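Local coordinates for extracellular solute-binding protein, family 1 (Bifidobacterium longum subsp. infantis, PDB 6FTH) that probably captures human milk oligosaccharides outside the cell as the solute-binding component of an ABC transporter, at residues L360-S373 against F402-P414. Numbering follows the deposited sequence.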
loop_
_atom_site.group_PDB
_atom_site.type_symbol
_atom_site.label_atom_id
_atom_site.label_comp_id
_atom_site.label_asym_id
_atom_site.label_seq_id
_atom_site.Cartn_x
_atom_site.Cartn_y
_atom_site.Cartn_z
ATOM N N LEU A 360 -15.988 8.212 -16.026
ATOM C CA LEU A 360 -14.682 7.816 -15.506
ATOM C C LEU A 360 -14.637 6.335 -15.185
ATOM O O LEU A 360 -13.620 5.677 -15.435
ATOM C CB LEU A 360 -14.311 8.624 -14.254
ATOM C CG LEU A 360 -13.880 10.072 -14.515
ATOM C CD1 LEU A 360 -13.880 10.845 -13.207
ATOM C CD2 LEU A 360 -12.521 10.171 -15.176
ATOM N N TYR A 361 -15.738 5.806 -14.638
ATOM C CA TYR A 361 -15.840 4.418 -14.199
ATOM C C TYR A 361 -16.327 3.476 -15.294
ATOM O O TYR A 361 -16.489 2.270 -15.049
ATOM C CB TYR A 361 -16.693 4.343 -12.917
ATOM C CG TYR A 361 -15.878 4.818 -11.716
ATOM C CD1 TYR A 361 -15.619 6.169 -11.506
ATOM C CD2 TYR A 361 -15.302 3.911 -10.842
ATOM C CE1 TYR A 361 -14.825 6.602 -10.455
ATOM C CE2 TYR A 361 -14.509 4.340 -9.775
ATOM C CZ TYR A 361 -14.280 5.676 -9.590
ATOM O OH TYR A 361 -13.485 6.122 -8.555
ATOM N N SER A 362 -16.525 3.983 -16.511
ATOM C CA SER A 362 -16.766 3.084 -17.623
ATOM C C SER A 362 -15.457 2.427 -18.028
ATOM O O SER A 362 -14.372 2.949 -17.777
ATOM C CB SER A 362 -17.327 3.857 -18.828
ATOM O OG SER A 362 -16.338 4.653 -19.450
ATOM N N GLU A 363 -15.564 1.291 -18.723
ATOM C CA GLU A 363 -14.361 0.599 -19.169
ATOM C C GLU A 363 -13.527 1.482 -20.091
ATOM O O GLU A 363 -12.298 1.556 -19.944
ATOM C CB GLU A 363 -14.749 -0.720 -19.837
ATOM C CG GLU A 363 -13.583 -1.578 -20.295
ATOM C CD GLU A 363 -14.027 -2.903 -20.882
ATOM O OE1 GLU A 363 -15.026 -3.436 -20.344
ATOM O OE2 GLU A 363 -13.392 -3.398 -21.850
ATOM N N LYS A 364 -14.199 2.193 -21.011
ATOM C CA LYS A 364 -13.546 3.118 -21.937
ATOM C C LYS A 364 -12.581 4.067 -21.228
ATOM O O LYS A 364 -11.418 4.206 -21.634
ATOM C CB LYS A 364 -14.634 3.913 -22.667
ATOM C CG LYS A 364 -14.149 4.940 -23.668
ATOM C CD LYS A 364 -15.313 5.735 -24.319
ATOM C CE LYS A 364 -16.211 4.880 -25.197
ATOM N NZ LYS A 364 -17.244 5.713 -25.899
ATOM N N TYR A 365 -13.036 4.715 -20.155
ATOM C CA TYR A 365 -12.194 5.731 -19.509
ATOM C C TYR A 365 -11.361 5.177 -18.359
ATOM O O TYR A 365 -10.292 5.709 -18.071
ATOM C CB TYR A 365 -13.000 6.974 -19.125
ATOM C CG TYR A 365 -13.441 7.699 -20.375
ATOM C CD1 TYR A 365 -12.512 8.329 -21.157
ATOM C CD2 TYR A 365 -14.750 7.666 -20.797
ATOM C CE1 TYR A 365 -12.865 8.951 -22.357
ATOM C CE2 TYR A 365 -15.138 8.286 -21.988
ATOM C CZ TYR A 365 -14.179 8.922 -22.757
ATOM O OH TYR A 365 -14.534 9.523 -23.946
ATOM N N SER A 366 -11.795 4.100 -17.722
ATOM C CA SER A 366 -10.956 3.499 -16.690
ATOM C C SER A 366 -9.683 2.928 -17.295
ATOM O O SER A 366 -8.583 3.152 -16.777
ATOM C CB SER A 366 -11.739 2.420 -15.932
ATOM O OG SER A 366 -12.737 2.964 -15.083
ATOM N N VAL A 367 -9.799 2.231 -18.428
ATOM C CA VAL A 367 -8.611 1.679 -19.064
ATOM C C VAL A 367 -7.699 2.789 -19.564
ATOM O O VAL A 367 -6.478 2.720 -19.384
ATOM C CB VAL A 367 -8.985 0.674 -20.173
ATOM C CG1 VAL A 367 -7.744 0.262 -20.933
ATOM C CG2 VAL A 367 -9.678 -0.544 -19.568
ATOM N N GLN A 368 -8.276 3.838 -20.168
ATOM C CA GLN A 368 -7.444 4.915 -20.706
ATOM C C GLN A 368 -6.803 5.754 -19.596
ATOM O O GLN A 368 -5.660 6.196 -19.737
ATOM C CB GLN A 368 -8.237 5.777 -21.686
ATOM C CG GLN A 368 -8.549 5.056 -22.989
ATOM C CD GLN A 368 -9.190 5.987 -23.994
ATOM O OE1 GLN A 368 -8.502 6.529 -24.870
ATOM N NE2 GLN A 368 -10.494 6.213 -23.855
ATOM N N GLN A 369 -7.486 5.966 -18.473
ATOM C CA GLN A 369 -6.788 6.630 -17.370
ATOM C C GLN A 369 -5.608 5.802 -16.899
ATOM O O GLN A 369 -4.543 6.329 -16.573
ATOM C CB GLN A 369 -7.708 6.844 -16.181
ATOM C CG GLN A 369 -8.811 7.819 -16.319
ATOM C CD GLN A 369 -9.656 7.777 -15.081
ATOM O OE1 GLN A 369 -9.240 8.266 -14.023
ATOM N NE2 GLN A 369 -10.794 7.097 -15.153
ATOM N N PHE A 370 -5.808 4.501 -16.773
ATOM C CA PHE A 370 -4.815 3.649 -16.137
ATOM C C PHE A 370 -3.613 3.437 -17.057
ATOM O O PHE A 370 -2.472 3.445 -16.597
ATOM C CB PHE A 370 -5.494 2.324 -15.735
ATOM C CG PHE A 370 -4.611 1.366 -14.978
ATOM C CD1 PHE A 370 -4.024 1.718 -13.770
ATOM C CD2 PHE A 370 -4.411 0.081 -15.455
ATOM C CE1 PHE A 370 -3.204 0.826 -13.087
ATOM C CE2 PHE A 370 -3.606 -0.823 -14.771
ATOM C CZ PHE A 370 -3.005 -0.448 -13.594
ATOM N N LEU A 371 -3.867 3.256 -18.362
ATOM C CA LEU A 371 -2.844 2.894 -19.342
ATOM C C LEU A 371 -2.589 3.963 -20.396
ATOM O O LEU A 371 -1.740 3.751 -21.273
ATOM C CB LEU A 371 -3.259 1.596 -20.056
ATOM C CG LEU A 371 -3.495 0.401 -19.124
ATOM C CD1 LEU A 371 -4.028 -0.809 -19.892
ATOM C CD2 LEU A 371 -2.235 0.048 -18.375
ATOM N N GLY A 372 -3.303 5.073 -20.358
ATOM C CA GLY A 372 -3.189 6.120 -21.358
ATOM C C GLY A 372 -4.173 5.940 -22.506
ATOM O O GLY A 372 -4.861 4.927 -22.640
ATOM N N SER A 373 -4.221 6.955 -23.365
ATOM C CA SER A 373 -5.201 6.991 -24.444
ATOM C C SER A 373 -5.020 5.821 -25.407
ATOM O O SER A 373 -3.900 5.391 -25.696
ATOM C CB SER A 373 -5.030 8.295 -25.220
ATOM O OG SER A 373 -5.152 9.426 -24.368
ATOM N N PHE A 402 3.754 10.629 -18.947
ATOM C CA PHE A 402 2.805 9.524 -19.017
ATOM C C PHE A 402 1.431 10.072 -19.396
ATOM O O PHE A 402 0.946 11.004 -18.744
ATOM C CB PHE A 402 2.712 8.746 -17.711
ATOM C CG PHE A 402 1.962 7.454 -17.866
ATOM C CD1 PHE A 402 2.551 6.382 -18.524
ATOM C CD2 PHE A 402 0.671 7.318 -17.398
ATOM C CE1 PHE A 402 1.863 5.187 -18.700
ATOM C CE2 PHE A 402 -0.027 6.119 -17.583
ATOM C CZ PHE A 402 0.580 5.057 -18.236
ATOM N N PRO A 403 0.760 9.509 -20.442
ATOM C CA PRO A 403 -0.501 10.085 -20.929
ATOM C C PRO A 403 -1.732 9.520 -20.236
ATOM O O PRO A 403 -2.784 9.314 -20.857
ATOM C CB PRO A 403 -0.489 9.705 -22.408
ATOM C CG PRO A 403 0.138 8.322 -22.379
ATOM C CD PRO A 403 1.241 8.433 -21.328
ATOM N N GLY A 404 -1.615 9.348 -18.933
ATOM C CA GLY A 404 -2.740 8.964 -18.113
ATOM C C GLY A 404 -2.448 9.246 -16.661
ATOM O O GLY A 404 -1.448 9.874 -16.316
ATOM N N LEU A 405 -3.351 8.789 -15.808
ATOM C CA LEU A 405 -3.196 8.964 -14.375
ATOM C C LEU A 405 -2.557 7.758 -13.700
ATOM O O LEU A 405 -2.135 7.866 -12.542
ATOM C CB LEU A 405 -4.569 9.230 -13.753
ATOM C CG LEU A 405 -5.366 10.391 -14.378
ATOM C CD1 LEU A 405 -6.673 10.627 -13.680
ATOM C CD2 LEU A 405 -4.548 11.680 -14.366
ATOM N N ALA A 406 -2.472 6.630 -14.392
ATOM C CA ALA A 406 -1.816 5.391 -13.909
ATOM C C ALA A 406 -2.505 4.920 -12.623
ATOM O O ALA A 406 -3.744 5.002 -12.530
ATOM C CB ALA A 406 -0.322 5.570 -13.833
ATOM N N ASP A 407 -1.731 4.444 -11.645
ATOM C CA ASP A 407 -2.315 3.866 -10.446
ATOM C C ASP A 407 -3.048 4.891 -9.591
ATOM O O ASP A 407 -3.800 4.493 -8.700
ATOM C CB ASP A 407 -1.232 3.157 -9.633
ATOM C CG ASP A 407 -0.146 4.096 -9.185
ATOM O OD1 ASP A 407 0.544 4.660 -10.056
ATOM O OD2 ASP A 407 -0.049 4.325 -7.970
ATOM N N ARG A 408 -2.876 6.182 -9.848
ATOM C CA ARG A 408 -3.607 7.213 -9.131
ATOM C C ARG A 408 -5.010 7.479 -9.711
ATOM O O ARG A 408 -5.700 8.378 -9.242
ATOM C CB ARG A 408 -2.796 8.514 -9.134
ATOM C CG ARG A 408 -1.863 8.702 -7.959
ATOM C CD ARG A 408 -0.780 7.637 -7.840
ATOM N NE ARG A 408 0.339 8.169 -7.042
ATOM C CZ ARG A 408 1.512 7.562 -6.861
ATOM N NH1 ARG A 408 1.746 6.364 -7.372
ATOM N NH2 ARG A 408 2.465 8.170 -6.158
ATOM N N PHE A 409 -5.450 6.698 -10.698
ATOM C CA PHE A 409 -6.670 6.975 -11.444
ATOM C C PHE A 409 -7.947 6.818 -10.619
ATOM O O PHE A 409 -7.975 6.278 -9.502
ATOM C CB PHE A 409 -6.762 6.110 -12.709
ATOM C CG PHE A 409 -7.255 4.668 -12.492
ATOM C CD1 PHE A 409 -6.831 3.897 -11.415
ATOM C CD2 PHE A 409 -8.093 4.093 -13.414
ATOM C CE1 PHE A 409 -7.281 2.577 -11.266
ATOM C CE2 PHE A 409 -8.545 2.789 -13.267
ATOM C CZ PHE A 409 -8.131 2.038 -12.211
ATOM N N SER A 410 -9.029 7.304 -11.223
ATOM C CA SER A 410 -10.373 7.325 -10.646
ATOM C C SER A 410 -11.244 6.445 -11.543
ATOM O O SER A 410 -11.924 6.938 -12.450
ATOM C CB SER A 410 -10.915 8.731 -10.596
ATOM O OG SER A 410 -10.039 9.543 -9.851
ATOM N N GLY A 411 -11.255 5.150 -11.264
ATOM C CA GLY A 411 -11.965 4.209 -12.110
ATOM C C GLY A 411 -11.776 2.806 -11.585
ATOM O O GLY A 411 -11.308 2.611 -10.463
ATOM N N TRP A 412 -12.150 1.819 -12.410
ATOM C CA TRP A 412 -12.003 0.434 -12.003
ATOM C C TRP A 412 -11.735 -0.447 -13.209
ATOM O O TRP A 412 -12.277 -0.200 -14.294
ATOM C CB TRP A 412 -13.205 -0.096 -11.204
ATOM C CG TRP A 412 -14.486 -0.311 -11.975
ATOM C CD1 TRP A 412 -15.237 0.634 -12.615
ATOM C CD2 TRP A 412 -15.186 -1.556 -12.128
ATOM N NE1 TRP A 412 -16.347 0.043 -13.187
ATOM C CE2 TRP A 412 -16.335 -1.295 -12.891
ATOM C CE3 TRP A 412 -14.946 -2.864 -11.688
ATOM C CZ2 TRP A 412 -17.253 -2.285 -13.208
ATOM C CZ3 TRP A 412 -15.847 -3.852 -12.021
ATOM C CH2 TRP A 412 -16.990 -3.552 -12.773
ATOM N N ILE A 413 -10.896 -1.455 -13.003
ATOM C CA ILE A 413 -10.594 -2.467 -14.020
ATOM C C ILE A 413 -11.402 -3.706 -13.676
ATOM O O ILE A 413 -11.064 -4.412 -12.699
ATOM C CB ILE A 413 -9.091 -2.784 -14.102
ATOM C CG1 ILE A 413 -8.231 -1.524 -14.296
ATOM C CG2 ILE A 413 -8.836 -3.787 -15.229
ATOM C CD1 ILE A 413 -8.510 -0.716 -15.537
ATOM N N PRO A 414 -12.479 -4.020 -14.413
ATOM C CA PRO A 414 -13.283 -5.215 -14.102
ATOM C C PRO A 414 -12.492 -6.494 -14.337
ATOM O O PRO A 414 -11.598 -6.559 -15.185
ATOM C CB PRO A 414 -14.458 -5.117 -15.085
ATOM C CG PRO A 414 -14.517 -3.664 -15.506
ATOM C CD PRO A 414 -13.068 -3.240 -15.520
HETATM O O HOH W 1 -14.563 0.102 -15.865
#
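Q369 and S410 show how one side-chain amide can pair with both backbone groups of a single loop residue. The extended Q369 side chain leaves helix 363-371 and engages the N-H and the C=O of S410: S410 N donates to Q369 OE1 at 3.0 Å, while Q369 NE2 donates to S410 O at 2.9 Å, nearly in the amide plane of Q369 but well above the carbonyl plane of S410. NE2 also bonds Y365 O, which takes the backbone N-H of Q369 from its opposite face; together these bonds hold the amide's rotation. One turn earlier S366 acts as a relay. Its OG, anti to the carbonyl carbon (chi1 -72°), donates to L360 O and accepts from W412 N at 3.0 Å, so this buried hydroxyl couples the end of helix 350-360 to the 402-414 loop. The Y361 ring lies against the same backbone, with G411 CA over one face, 3.6 Å from the ring centroid, and W412 CD1 at its edge. W412 NE1 adds a weak, bent bond to Y361 O, and a water bridges that carbonyl to W412 O. F370 CB sits over a face of F409 in a CH-pi contact. With CG anti to the backbone N (chi1 -176°), the F370 ring meets that of F409 obliquely, turns its edge to A406 O and brings CD2 within 4.2 Å of I413 CD1. At the helix C-terminal end, Q369 O receives both L405 N (2.8 Å) and A406 N, and positive-phi G372 lies against P403, its CA 3.3 Å from P403 O. The loop is thus moulded along the helix from end to end. Helix 47-56 packs on L360, Y365 and Q368, helix 114-122 meets Y361 and W412, and G411 and I413 share backbone hydrogen bonds with S143 of strand 140-143, while the backbone O of R340 in strand 339-343 ties down S410 OG.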